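Local coordinates for protein polyhedrin (Orgyia pseudotsugata cypovirus 5, PDB 5A8U) that forms the crystalline occlusion bodies (polyhedra) that protect cypovirus particles from the outside environment until insect larvae ingest them, at residues A[44-49]-A[67-72]; A[58-63]-A[105-110]; A[125-130]-A[188-193]; A[40-45]-A[224-229]. All blocks are in the same frame, centred on the assembly; numbering follows the deposited sequence.

Contact 1. Residues A[44-49]-A[67-72]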
loop_
_atom_site.group_PDB
_atom_site.type_symbol
_atom_site.label_atom_id
_atom_site.label_comp_id
_atom_site.label_asym_id
_atom_site.label_seq_id
_atom_site.Cartn_x
_atom_site.Cartn_y
_atom_site.Cartn_z
ATOM N N GLN A 44 -0.528 -6.471 19.081
ATOM C CA GLN A 44 -0.888 -5.633 17.946
ATOM C C GLN A 44 -1.316 -6.531 16.809
ATOM O O GLN A 44 -0.589 -7.453 16.433
ATOM C CB GLN A 44 0.277 -4.734 17.507
ATOM C CG GLN A 44 -0.143 -3.732 16.419
ATOM C CD GLN A 44 0.901 -2.652 16.167
ATOM O OE1 GLN A 44 0.553 -1.555 15.716
ATOM N NE2 GLN A 44 2.179 -2.948 16.449
ATOM N N VAL A 45 -2.488 -6.235 16.256
ATOM C CA VAL A 45 -3.137 -7.074 15.258
ATOM C C VAL A 45 -3.161 -6.383 13.904
ATOM O O VAL A 45 -3.507 -5.205 13.800
ATOM C CB VAL A 45 -4.596 -7.337 15.667
ATOM C CG1 VAL A 45 -5.350 -8.167 14.589
ATOM C CG2 VAL A 45 -4.638 -8.015 17.060
ATOM N N TYR A 46 -2.794 -7.130 12.873
ATOM C CA TYR A 46 -3.025 -6.727 11.494
ATOM C C TYR A 46 -3.747 -7.871 10.813
ATOM O O TYR A 46 -3.277 -9.006 10.852
ATOM C CB TYR A 46 -1.693 -6.501 10.771
ATOM C CG TYR A 46 -0.903 -5.314 11.280
ATOM C CD1 TYR A 46 -1.146 -4.034 10.784
ATOM C CD2 TYR A 46 0.072 -5.475 12.258
ATOM C CE1 TYR A 46 -0.418 -2.939 11.258
ATOM C CE2 TYR A 46 0.794 -4.403 12.728
ATOM C CZ TYR A 46 0.533 -3.139 12.237
ATOM O OH TYR A 46 1.261 -2.061 12.696
ATOM N N ASN A 47 -4.892 -7.570 10.202
ATOM C CA ASN A 47 -5.731 -8.558 9.531
ATOM C C ASN A 47 -6.005 -8.161 8.076
ATOM O O ASN A 47 -6.611 -7.129 7.809
ATOM C CB ASN A 47 -7.034 -8.776 10.324
ATOM C CG ASN A 47 -8.085 -9.561 9.543
ATOM O OD1 ASN A 47 -9.129 -9.024 9.190
ATOM N ND2 ASN A 47 -7.797 -10.830 9.253
ATOM N N TRP A 48 -5.501 -8.971 7.150
ATOM C CA TRP A 48 -5.749 -8.805 5.711
ATOM C C TRP A 48 -6.811 -9.804 5.223
ATOM O O TRP A 48 -6.875 -10.931 5.707
ATOM C CB TRP A 48 -4.470 -9.063 4.921
ATOM C CG TRP A 48 -3.323 -8.111 5.116
ATOM C CD1 TRP A 48 -2.953 -7.089 4.285
ATOM C CD2 TRP A 48 -2.337 -8.156 6.158
ATOM N NE1 TRP A 48 -1.812 -6.478 4.763
ATOM C CE2 TRP A 48 -1.424 -7.110 5.916
ATOM C CE3 TRP A 48 -2.155 -8.962 7.285
ATOM C CZ2 TRP A 48 -0.338 -6.859 6.759
ATOM C CZ3 TRP A 48 -1.072 -8.713 8.118
ATOM C CH2 TRP A 48 -0.180 -7.673 7.850
ATOM N N GLN A 49 -7.629 -9.399 4.248
ATOM C CA GLN A 49 -8.608 -10.299 3.656
ATOM C C GLN A 49 -8.443 -10.260 2.144
ATOM O O GLN A 49 -7.924 -9.289 1.595
ATOM C CB GLN A 49 -10.034 -9.847 3.984
ATOM C CG GLN A 49 -10.352 -9.705 5.447
ATOM C CD GLN A 49 -11.764 -9.201 5.670
ATOM O OE1 GLN A 49 -12.738 -9.826 5.222
ATOM N NE2 GLN A 49 -11.886 -8.056 6.351
ATOM N N ASN A 67 2.845 3.149 16.906
ATOM C CA ASN A 67 3.266 3.584 15.577
ATOM C C ASN A 67 2.203 4.467 14.933
ATOM O O ASN A 67 1.200 4.786 15.572
ATOM C CB ASN A 67 3.583 2.357 14.713
ATOM C CG ASN A 67 2.407 1.431 14.565
ATOM O OD1 ASN A 67 1.288 1.863 14.313
ATOM N ND2 ASN A 67 2.656 0.143 14.728
ATOM N N TYR A 68 2.408 4.858 13.679
ATOM C CA TYR A 68 1.470 5.780 13.052
ATOM C C TYR A 68 0.077 5.181 12.877
ATOM O O TYR A 68 -0.928 5.915 12.800
ATOM C CB TYR A 68 2.024 6.330 11.725
ATOM C CG TYR A 68 2.227 5.317 10.614
ATOM C CD1 TYR A 68 1.171 4.941 9.793
ATOM C CD2 TYR A 68 3.487 4.757 10.370
ATOM C CE1 TYR A 68 1.348 4.026 8.777
ATOM C CE2 TYR A 68 3.676 3.842 9.338
ATOM C CZ TYR A 68 2.600 3.483 8.548
ATOM O OH TYR A 68 2.762 2.581 7.517
ATOM N N MET A 69 0.016 3.851 12.821
ATOM C CA MET A 69 -1.253 3.148 12.639
ATOM C C MET A 69 -1.981 3.030 13.974
ATOM O O MET A 69 -3.191 3.227 14.050
ATOM C CB MET A 69 -1.000 1.751 12.056
ATOM C CG MET A 69 -2.262 1.003 11.614
ATOM S SD MET A 69 -3.042 1.750 10.157
ATOM C CE MET A 69 -1.726 1.556 8.959
ATOM N N ASN A 70 -1.232 2.692 15.017
ATOM C CA ASN A 70 -1.793 2.510 16.350
ATOM C C ASN A 70 -0.979 3.265 17.385
ATOM O O ASN A 70 -0.050 2.717 17.971
ATOM C CB ASN A 70 -1.811 1.025 16.686
ATOM C CG ASN A 70 -2.665 0.249 15.721
ATOM O OD1 ASN A 70 -3.847 0.561 15.563
ATOM N ND2 ASN A 70 -2.077 -0.746 15.048
ATOM N N PRO A 71 -1.309 4.547 17.592
ATOM C CA PRO A 71 -0.664 5.343 18.645
ATOM C C PRO A 71 -1.008 4.796 20.015
ATOM O O PRO A 71 -1.944 4.000 20.145
ATOM C CB PRO A 71 -1.305 6.727 18.478
ATOM C CG PRO A 71 -1.869 6.737 17.069
ATOM C CD PRO A 71 -2.303 5.320 16.827
ATOM N N ASP A 72 -0.265 5.206 21.032
ATOM C CA ASP A 72 -0.609 4.746 22.365
ATOM C C ASP A 72 -1.782 5.583 22.895
ATOM O O ASP A 72 -2.342 6.421 22.179
ATOM C CB ASP A 72 0.607 4.772 23.315
ATOM C CG ASP A 72 1.053 6.176 23.678
ATOM O OD1 ASP A 72 0.335 7.157 23.369
ATOM O OD2 ASP A 72 2.130 6.302 24.313
#

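Contact 2. Residues A[58-63]-A[105-110]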
loop_
_atom_site.group_PDB
_atom_site.type_symbol
_atom_site.label_atom_id
_atom_site.label_comp_id
_atom_site.label_asym_id
_atom_site.label_seq_id
_atom_site.Cartn_x
_atom_site.Cartn_y
_atom_site.Cartn_z
ATOM N N LEU A 58 5.173 -5.999 6.545
ATOM C CA LEU A 58 5.248 -4.997 7.598
ATOM C C LEU A 58 6.704 -4.598 7.766
ATOM O O LEU A 58 7.557 -5.460 7.999
ATOM C CB LEU A 58 4.740 -5.554 8.928
ATOM C CG LEU A 58 3.275 -5.967 8.993
ATOM C CD1 LEU A 58 3.036 -6.725 10.292
ATOM C CD2 LEU A 58 2.368 -4.739 8.894
ATOM N N ASN A 59 7.005 -3.310 7.641
ATOM C CA ASN A 59 8.358 -2.865 7.967
ATOM C C ASN A 59 8.504 -2.522 9.454
ATOM O O ASN A 59 7.547 -2.683 10.236
ATOM C CB ASN A 59 8.824 -1.722 7.053
ATOM C CG ASN A 59 7.991 -0.466 7.200
ATOM O OD1 ASN A 59 7.143 -0.356 8.102
ATOM N ND2 ASN A 59 8.247 0.508 6.324
ATOM N N ARG A 60 9.687 -2.070 9.880
ATOM C CA ARG A 60 9.876 -1.878 11.324
ATOM C C ARG A 60 8.917 -0.839 11.899
ATOM O O ARG A 60 8.470 -0.966 13.049
ATOM C CB ARG A 60 11.335 -1.533 11.699
ATOM C CG ARG A 60 12.270 -2.749 11.853
ATOM C CD ARG A 60 11.694 -3.908 12.728
ATOM N NE ARG A 60 11.777 -3.704 14.182
ATOM C CZ ARG A 60 11.479 -4.653 15.075
ATOM N NH1 ARG A 60 11.099 -5.857 14.655
ATOM N NH2 ARG A 60 11.575 -4.421 16.384
ATOM N N GLN A 61 8.555 0.157 11.099
ATOM C CA GLN A 61 7.638 1.189 11.588
ATOM C C GLN A 61 6.292 0.610 12.025
ATOM O O GLN A 61 5.660 1.138 12.936
ATOM C CB GLN A 61 7.412 2.273 10.532
ATOM C CG GLN A 61 8.560 3.274 10.437
ATOM C CD GLN A 61 9.629 2.893 9.425
ATOM O OE1 GLN A 61 9.752 1.726 9.061
ATOM N NE2 GLN A 61 10.436 3.877 8.999
ATOM N N LEU A 62 5.862 -0.472 11.378
ATOM C CA LEU A 62 4.623 -1.146 11.774
ATOM C C LEU A 62 4.828 -2.384 12.663
ATOM O O LEU A 62 3.889 -2.833 13.312
ATOM C CB LEU A 62 3.772 -1.498 10.544
ATOM C CG LEU A 62 3.222 -0.258 9.814
ATOM C CD1 LEU A 62 2.310 -0.660 8.658
ATOM C CD2 LEU A 62 2.471 0.652 10.773
ATOM N N MET A 63 6.041 -2.935 12.693
ATOM C CA MET A 63 6.305 -4.064 13.588
ATOM C C MET A 63 6.359 -3.609 15.045
ATOM O O MET A 63 6.033 -4.374 15.952
ATOM C CB MET A 63 7.625 -4.755 13.231
ATOM C CG MET A 63 7.612 -5.462 11.884
ATOM S SD MET A 63 6.570 -6.950 11.874
ATOM C CE MET A 63 7.554 -8.035 12.925
ATOM N N GLY A 105 8.640 -1.486 22.989
ATOM C CA GLY A 105 7.804 -1.617 21.805
ATOM C C GLY A 105 8.402 -2.448 20.682
ATOM O O GLY A 105 7.871 -2.467 19.561
ATOM N N ASP A 106 9.506 -3.132 20.963
ATOM C CA ASP A 106 10.028 -4.119 20.010
ATOM C C ASP A 106 9.411 -5.478 20.311
ATOM O O ASP A 106 9.596 -6.019 21.394
ATOM C CB ASP A 106 11.556 -4.202 20.053
ATOM C CG ASP A 106 12.234 -2.936 19.532
ATOM O OD1 ASP A 106 11.743 -2.363 18.531
ATOM O OD2 ASP A 106 13.265 -2.525 20.131
ATOM N N PRO A 107 8.642 -6.028 19.358
ATOM C CA PRO A 107 7.897 -7.247 19.704
ATOM C C PRO A 107 8.822 -8.432 19.996
ATOM O O PRO A 107 9.905 -8.487 19.429
ATOM C CB PRO A 107 7.061 -7.514 18.444
ATOM C CG PRO A 107 7.852 -6.887 17.323
ATOM C CD PRO A 107 8.465 -5.635 17.942
ATOM N N TYR A 108 8.402 -9.366 20.849
ATOM C CA TYR A 108 9.277 -10.502 21.178
ATOM C C TYR A 108 8.867 -11.777 20.445
ATOM O O TYR A 108 9.617 -12.763 20.418
ATOM C CB TYR A 108 9.344 -10.750 22.699
ATOM C CG TYR A 108 8.093 -11.381 23.257
ATOM C CD1 TYR A 108 7.941 -12.759 23.281
ATOM C CD2 TYR A 108 7.047 -10.603 23.723
ATOM C CE1 TYR A 108 6.784 -13.344 23.775
ATOM C CE2 TYR A 108 5.882 -11.174 24.212
ATOM C CZ TYR A 108 5.750 -12.542 24.232
ATOM O OH TYR A 108 4.579 -13.110 24.709
ATOM N N ALA A 109 7.690 -11.745 19.832
ATOM C CA ALA A 109 7.145 -12.917 19.151
ATOM C C ALA A 109 5.992 -12.495 18.258
ATOM O O ALA A 109 5.469 -11.382 18.385
ATOM C CB ALA A 109 6.652 -13.952 20.170
ATOM N N MET A 110 5.600 -13.399 17.368
ATOM C CA MET A 110 4.437 -13.191 16.524
ATOM C C MET A 110 3.684 -14.507 16.344
ATOM O O MET A 110 4.275 -15.587 16.364
ATOM C CB MET A 110 4.862 -12.623 15.172
ATOM C CG MET A 110 3.947 -12.915 14.002
ATOM S SD MET A 110 4.783 -12.440 12.463
ATOM C CE MET A 110 6.306 -13.257 12.700
HETATM O O HOH W 1 11.486 -7.208 17.529
HETATM O O HOH W 2 11.818 -1.300 15.861
#

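Contact 3. Residues A[125-130]-A[188-193]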
loop_
_atom_site.group_PDB
_atom_site.type_symbol
_atom_site.label_atom_id
_atom_site.label_comp_id
_atom_site.label_asym_id
_atom_site.label_seq_id
_atom_site.Cartn_x
_atom_site.Cartn_y
_atom_site.Cartn_z
ATOM N N LEU A 125 6.059 -17.202 4.070
ATOM C CA LEU A 125 6.279 -16.189 5.092
ATOM C C LEU A 125 7.760 -15.878 5.007
ATOM O O LEU A 125 8.593 -16.768 5.205
ATOM C CB LEU A 125 5.916 -16.709 6.489
ATOM C CG LEU A 125 6.232 -15.773 7.671
ATOM C CD1 LEU A 125 5.574 -14.385 7.558
ATOM C CD2 LEU A 125 5.888 -16.456 9.009
ATOM N N ARG A 126 8.102 -14.637 4.675
ATOM C CA ARG A 126 9.514 -14.287 4.543
ATOM C C ARG A 126 9.988 -13.388 5.665
ATOM O O ARG A 126 9.333 -12.389 5.985
ATOM C CB ARG A 126 9.775 -13.541 3.225
ATOM C CG ARG A 126 9.306 -14.256 1.948
ATOM C CD ARG A 126 9.814 -13.512 0.708
ATOM N NE ARG A 126 9.230 -13.995 -0.548
ATOM C CZ ARG A 126 8.131 -13.495 -1.106
ATOM N NH1 ARG A 126 7.471 -12.492 -0.515
ATOM N NH2 ARG A 126 7.680 -13.998 -2.254
ATOM N N PHE A 127 11.145 -13.711 6.238
ATOM C CA PHE A 127 11.746 -12.852 7.263
ATOM C C PHE A 127 12.916 -12.043 6.723
ATOM O O PHE A 127 13.713 -12.546 5.924
ATOM C CB PHE A 127 12.208 -13.692 8.453
ATOM C CG PHE A 127 11.082 -14.124 9.340
ATOM C CD1 PHE A 127 10.419 -13.189 10.120
ATOM C CD2 PHE A 127 10.687 -15.451 9.400
ATOM C CE1 PHE A 127 9.372 -13.555 10.941
ATOM C CE2 PHE A 127 9.628 -15.838 10.233
ATOM C CZ PHE A 127 8.969 -14.884 11.003
ATOM N N PHE A 128 12.996 -10.792 7.164
ATOM C CA PHE A 128 14.070 -9.878 6.798
ATOM C C PHE A 128 14.549 -9.237 8.086
ATOM O O PHE A 128 13.839 -9.216 9.090
ATOM C CB PHE A 128 13.554 -8.772 5.853
ATOM C CG PHE A 128 12.896 -9.302 4.602
ATOM C CD1 PHE A 128 11.573 -9.733 4.627
ATOM C CD2 PHE A 128 13.601 -9.369 3.412
ATOM C CE1 PHE A 128 10.969 -10.232 3.486
ATOM C CE2 PHE A 128 13.000 -9.853 2.263
ATOM C CZ PHE A 128 11.688 -10.291 2.303
ATOM N N GLY A 129 15.776 -8.737 8.064
ATOM C CA GLY A 129 16.283 -7.950 9.177
ATOM C C GLY A 129 15.660 -6.570 9.196
ATOM O O GLY A 129 14.848 -6.221 8.326
ATOM N N PRO A 130 16.020 -5.768 10.205
ATOM C CA PRO A 130 15.444 -4.431 10.372
ATOM C C PRO A 130 15.861 -3.473 9.249
ATOM O O PRO A 130 15.195 -2.454 9.042
ATOM C CB PRO A 130 16.002 -3.970 11.734
ATOM C CG PRO A 130 17.188 -4.820 11.974
ATOM C CD PRO A 130 16.957 -6.128 11.288
ATOM N N PRO A 188 12.767 -8.413 13.403
ATOM C CA PRO A 188 12.402 -8.735 12.026
ATOM C C PRO A 188 11.469 -7.744 11.338
ATOM O O PRO A 188 10.781 -6.931 11.962
ATOM C CB PRO A 188 11.670 -10.078 12.176
ATOM C CG PRO A 188 10.972 -9.948 13.477
ATOM C CD PRO A 188 11.975 -9.197 14.376
ATOM N N THR A 189 11.491 -7.816 10.013
ATOM C CA THR A 189 10.404 -7.312 9.197
ATOM C C THR A 189 9.906 -8.494 8.356
ATOM O O THR A 189 10.623 -9.488 8.207
ATOM C CB THR A 189 10.856 -6.116 8.340
ATOM O OG1 THR A 189 11.941 -6.512 7.497
ATOM C CG2 THR A 189 11.344 -4.984 9.245
ATOM N N ILE A 190 8.685 -8.413 7.831
ATOM C CA ILE A 190 8.101 -9.587 7.183
ATOM C C ILE A 190 7.395 -9.277 5.880
ATOM O O ILE A 190 6.914 -8.172 5.675
ATOM C CB ILE A 190 7.064 -10.317 8.083
ATOM C CG1 ILE A 190 5.816 -9.454 8.304
ATOM C CG2 ILE A 190 7.706 -10.811 9.394
ATOM C CD1 ILE A 190 4.726 -10.198 9.040
ATOM N N GLY A 191 7.348 -10.286 5.018
ATOM C CA GLY A 191 6.474 -10.309 3.860
ATOM C C GLY A 191 5.798 -11.670 3.808
ATOM O O GLY A 191 6.351 -12.661 4.280
ATOM N N PHE A 192 4.595 -11.732 3.256
ATOM C CA PHE A 192 3.899 -13.015 3.136
ATOM C C PHE A 192 3.050 -13.093 1.856
ATOM O O PHE A 192 2.657 -12.059 1.279
ATOM C CB PHE A 192 3.007 -13.263 4.367
ATOM C CG PHE A 192 1.874 -12.271 4.488
ATOM C CD1 PHE A 192 0.688 -12.467 3.783
ATOM C CD2 PHE A 192 2.009 -11.132 5.271
ATOM C CE1 PHE A 192 -0.354 -11.535 3.854
ATOM C CE2 PHE A 192 0.961 -10.199 5.347
ATOM C CZ PHE A 192 -0.211 -10.410 4.636
ATOM N N GLU A 193 2.785 -14.324 1.420
ATOM C CA GLU A 193 1.838 -14.579 0.320
ATOM C C GLU A 193 0.993 -15.780 0.683
ATOM O O GLU A 193 1.520 -16.800 1.107
ATOM C CB GLU A 193 2.571 -14.870 -0.995
ATOM C CG GLU A 193 3.593 -13.806 -1.374
ATOM C CD GLU A 193 4.437 -14.183 -2.584
ATOM O OE1 GLU A 193 4.408 -15.371 -2.998
ATOM O OE2 GLU A 193 5.120 -13.290 -3.129
#

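Contact 4. Residues A[40-45]-A[224-229]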
loop_
_atom_site.group_PDB
_atom_site.type_symbol
_atom_site.label_atom_id
_atom_site.label_comp_id
_atom_site.label_asym_id
_atom_site.label_seq_id
_atom_site.Cartn_x
_atom_site.Cartn_y
_atom_site.Cartn_z
ATOM N N ASN A 40 5.052 -6.025 27.531
ATOM C CA ASN A 40 4.062 -5.436 28.441
ATOM C C ASN A 40 2.659 -6.062 28.306
ATOM O O ASN A 40 1.702 -5.600 28.930
ATOM C CB ASN A 40 3.997 -3.922 28.252
ATOM C CG ASN A 40 3.564 -3.532 26.861
ATOM O OD1 ASN A 40 3.206 -4.389 26.049
ATOM N ND2 ASN A 40 3.545 -2.226 26.592
ATOM N N GLY A 41 2.553 -7.117 27.503
ATOM C CA GLY A 41 1.299 -7.840 27.337
ATOM C C GLY A 41 0.481 -7.355 26.149
ATOM O O GLY A 41 -0.467 -8.013 25.736
ATOM N N VAL A 42 0.812 -6.187 25.605
ATOM C CA VAL A 42 0.071 -5.671 24.458
ATOM C C VAL A 42 0.157 -6.652 23.282
ATOM O O VAL A 42 1.193 -7.298 23.062
ATOM C CB VAL A 42 0.604 -4.276 24.030
ATOM C CG1 VAL A 42 0.073 -3.873 22.640
ATOM C CG2 VAL A 42 0.256 -3.234 25.092
ATOM N N VAL A 43 -0.949 -6.793 22.549
ATOM C CA VAL A 43 -0.878 -7.476 21.256
ATOM C C VAL A 43 -1.300 -6.507 20.167
ATOM O O VAL A 43 -2.282 -5.767 20.330
ATOM C CB VAL A 43 -1.693 -8.810 21.204
ATOM C CG1 VAL A 43 -1.045 -9.869 22.096
ATOM C CG2 VAL A 43 -3.162 -8.597 21.576
ATOM N N GLN A 44 -0.528 -6.471 19.081
ATOM C CA GLN A 44 -0.888 -5.633 17.946
ATOM C C GLN A 44 -1.316 -6.531 16.809
ATOM O O GLN A 44 -0.589 -7.453 16.433
ATOM C CB GLN A 44 0.277 -4.734 17.507
ATOM C CG GLN A 44 -0.143 -3.732 16.419
ATOM C CD GLN A 44 0.901 -2.652 16.167
ATOM O OE1 GLN A 44 0.553 -1.555 15.716
ATOM N NE2 GLN A 44 2.179 -2.948 16.449
ATOM N N VAL A 45 -2.488 -6.235 16.256
ATOM C CA VAL A 45 -3.137 -7.074 15.258
ATOM C C VAL A 45 -3.161 -6.383 13.904
ATOM O O VAL A 45 -3.507 -5.205 13.800
ATOM C CB VAL A 45 -4.596 -7.337 15.667
ATOM C CG1 VAL A 45 -5.350 -8.167 14.589
ATOM C CG2 VAL A 45 -4.638 -8.015 17.060
ATOM N N SER A 224 -6.482 -3.042 11.638
ATOM C CA SER A 224 -5.410 -3.072 12.604
ATOM C C SER A 224 -5.795 -2.357 13.885
ATOM O O SER A 224 -6.432 -1.302 13.857
ATOM C CB SER A 224 -4.154 -2.421 12.020
ATOM O OG SER A 224 -3.091 -2.516 12.955
ATOM N N THR A 225 -5.392 -2.930 15.008
ATOM C CA THR A 225 -5.480 -2.213 16.280
ATOM C C THR A 225 -4.489 -2.839 17.239
ATOM O O THR A 225 -3.893 -3.876 16.934
ATOM C CB THR A 225 -6.903 -2.261 16.909
ATOM O OG1 THR A 225 -6.983 -1.272 17.948
ATOM C CG2 THR A 225 -7.202 -3.632 17.496
ATOM N N ALA A 226 -4.299 -2.202 18.387
ATOM C CA ALA A 226 -3.548 -2.832 19.461
ATOM C C ALA A 226 -4.461 -2.959 20.665
ATOM O O ALA A 226 -5.256 -2.057 20.945
ATOM C CB ALA A 226 -2.315 -2.019 19.814
ATOM N N TYR A 227 -4.342 -4.086 21.357
ATOM C CA TYR A 227 -5.146 -4.386 22.534
ATOM C C TYR A 227 -4.247 -4.515 23.757
ATOM O O TYR A 227 -3.108 -4.982 23.658
ATOM C CB TYR A 227 -5.918 -5.701 22.347
ATOM C CG TYR A 227 -7.165 -5.551 21.522
ATOM C CD1 TYR A 227 -8.279 -4.915 22.055
ATOM C CD2 TYR A 227 -7.233 -6.026 20.222
ATOM C CE1 TYR A 227 -9.446 -4.741 21.313
ATOM C CE2 TYR A 227 -8.404 -5.868 19.464
ATOM C CZ TYR A 227 -9.502 -5.219 20.021
ATOM O OH TYR A 227 -10.673 -5.031 19.307
ATOM N N VAL A 228 -4.780 -4.123 24.913
ATOM C CA VAL A 228 -4.035 -4.178 26.170
ATOM C C VAL A 228 -3.521 -5.592 26.509
ATOM O O VAL A 228 -2.424 -5.754 27.048
ATOM C CB VAL A 228 -4.875 -3.599 27.341
ATOM C CG1 VAL A 228 -6.096 -4.475 27.611
ATOM C CG2 VAL A 228 -4.004 -3.439 28.594
ATOM N N ASN A 229 -4.313 -6.608 26.191
ATOM C CA ASN A 229 -3.842 -7.981 26.317
ATOM C C ASN A 229 -4.563 -8.920 25.383
ATOM O O ASN A 229 -5.551 -8.540 24.740
ATOM C CB ASN A 229 -3.850 -8.491 27.772
ATOM C CG ASN A 229 -5.242 -8.666 28.363
ATOM O OD1 ASN A 229 -6.247 -8.729 27.658
ATOM N ND2 ASN A 229 -5.291 -8.807 29.684
HETATM O O HOH W 3 -0.654 -4.311 28.443
#

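Contact 1. Residues A[44-49]-A[67-72]
Two asparagine amides, those of N67 and N70, close on the side-chain carbonyl of Q44, and this junction is the compact, buried part of the contact. The Q44 chain runs extended from strand 43-50, with CG anti to the backbone N (chi1 -173°), and delivers OE1 to the loop. N70 ND2 donates to Q44 OE1 over 2.8 Å in a nearly straight bond. N67 ND2 reaches the same OE1 at 2.9 Å along a more bent path. Both donors lie in the carbonyl plane on lone pairs, N70 on the CG side and N67 on the NE2 side; the N67 and Q44 amide planes are only 15° apart. N67 keeps its own place through an Asx motif, its OD1 accepting from the backbone N of N70 at 2.7 Å. The other part is looser: Y46 CE1 stands 4.4 Å from M69 CG, meeting it obliquely, where M69 is partly exposed. Y46 OH has its main partner in L62 O, while the backbone O of M69 accepts from Q61 of the second subunit. Two N-H groups on one oxygen, with Q44 NE2 donating to Y38 OH and K64 O, imply a fixed amide and a loop held by neutral polar bonds.

Contact 2. Residues A[58-63]-A[105-110]
A buried salt bridge between R60 and D106 joins the first turn of the short helix 60-63, which has N59 at its N-cap position, to the loop that leads into strand 109-115 of the six-stranded antiparallel sheet. The R60 chain folds back on itself, turning at chi2 (-48°) and chi3 (-79°), and this brings the guanidinium edge across to the loop. R60 NH2 donates to D106 OD1 over 3.0 Å in a bent bond; the oxygen lies close to the guanidinium plane, yet the nitrogen meets it from above the carboxylate plane, and the two planes are 44° apart. Two waters widen this grip. One accepts from R60 NE at 2.9 Å and donates to D106 OD1; the other accepts from R60 NH2 and donates to P107 O at 2.8 Å. Each charged group also has a strong partner beyond the pair, R60 NH1 binding P188 O and D106 OD2 accepting from H86 NE2. This multiple hold probably favours their charged forms in a buried setting. P107 turns its ring toward the helix, where its CD and CG each approach the backbone O of M63 to 3.4 Å; that same oxygen accepts a hydrogen bond from Y38 OH.

Contact 3. Residues A[125-130]-A[188-193]
R126 and E193 meet at an oblique angle near one end of the paired strands 124-128 and 189-195, with guanidinium and carboxylate planes almost perpendicular at 88°. R126 NH2 donates to E193 OE2 in a nearly straight 2.8 Å salt bridge: the oxygen lies at the edge of the guanidinium, near its plane, but is approached from above the carboxylate. The arginine chain is extended, and S219 of the third subunit bonds to both R126 NH1 and E193 OE2. E193 OE1 is held by Y195 OH and R124. On the same face the F128 ring turns its edge to the strand, CE1 lying 3.9 Å from the backbone N of G191, which has no side chain to intervene. T189 OG1 lies 3.2 Å from F128 CB, the side chains at about a right angle. The other face is apolar. F127 CG is anti to the carbonyl carbon (chi1 -77°), which lays the ring beside I190, with F127 CE1 touching I190 CG2 at 3.6 Å; P188 CB meets F127 CD1 at 3.9 Å, and L125 CD1 packs on F192 CB at 4.2 Å. R126 with G191 and F128 with T189 are hydrogen-bonded pairs, R126 N reaching G191 O at 2.7 Å. I190 and F127 bear on M110 and F192 on V32, both of the six-stranded sheet: one antiparallel sheet covering another, as in a beta-sandwich, with the R126 face partly covered by the third subunit.

Contact 4. Residues A[40-45]-A[224-229]
V43 with Y227 and V45 with T225 form hydrogen-bonded pairs of an antiparallel ladder, and the backbone supplies its first shell. V43 N donates to Y227 O at 3.0 Å, Y227 N returns a bond to V43 O at 2.9 Å, and V45 N meets T225 O at 2.8 Å, almost straight. V45 O takes two donors: the backbone N of T225 at 3.2 Å and the hydroxyl OG of S224 at 2.8 Å. S224 OG stands anti to its own nitrogen (chi1 -177°), which turns it back to the neighbouring strand; it also accepts from N70 ND2, linking the ladder to the loop beyond. A226 lies opposite Q44, and A226 CB touches V42 CG1 at 4.1 Å. V43 CG2 packs on Y227 CB on the other face. Further out, N40 OD1 accepts from the backbone N of V42 in an Asx turn, G41 takes a positive phi (94°), where a side chain would press on the preceding carbonyl, and one water donates to both N40 O and V228 O. N229 caps helix 230-241 through V232 N, and that helix covers the face of V43 and Y227, while H88 of the second subunit stacks on the Y227 ring. Here strand 223-227, outermost within the chain, completes an antiparallel six-stranded sheet and leads within two residues into a capped helix that packs on it.

Contacts 1 and 4, centred about 9 Å apart, share Q44 and V45: strand 43-50 pairs with strand 223-227 through its backbone and holds the 67-72 loop through its side chains. Contact 2 lies about 10 Å from contact 1, centre to centre, joined by Y46 OH and L62 O at 2.8 Å. It is also about 10 Å from contact 3, where L58 N and I190 O, 2.9 Å apart, pair the end of strand 53-58 with strand 189-195, so the short helix follows straight from the three-stranded sheet. Contacts 3 and 4 are farthest apart, about 20 Å between centres. No ligand site is involved; contacts 1 and 4 meet the second subunit, contacts 2 and 3 the third.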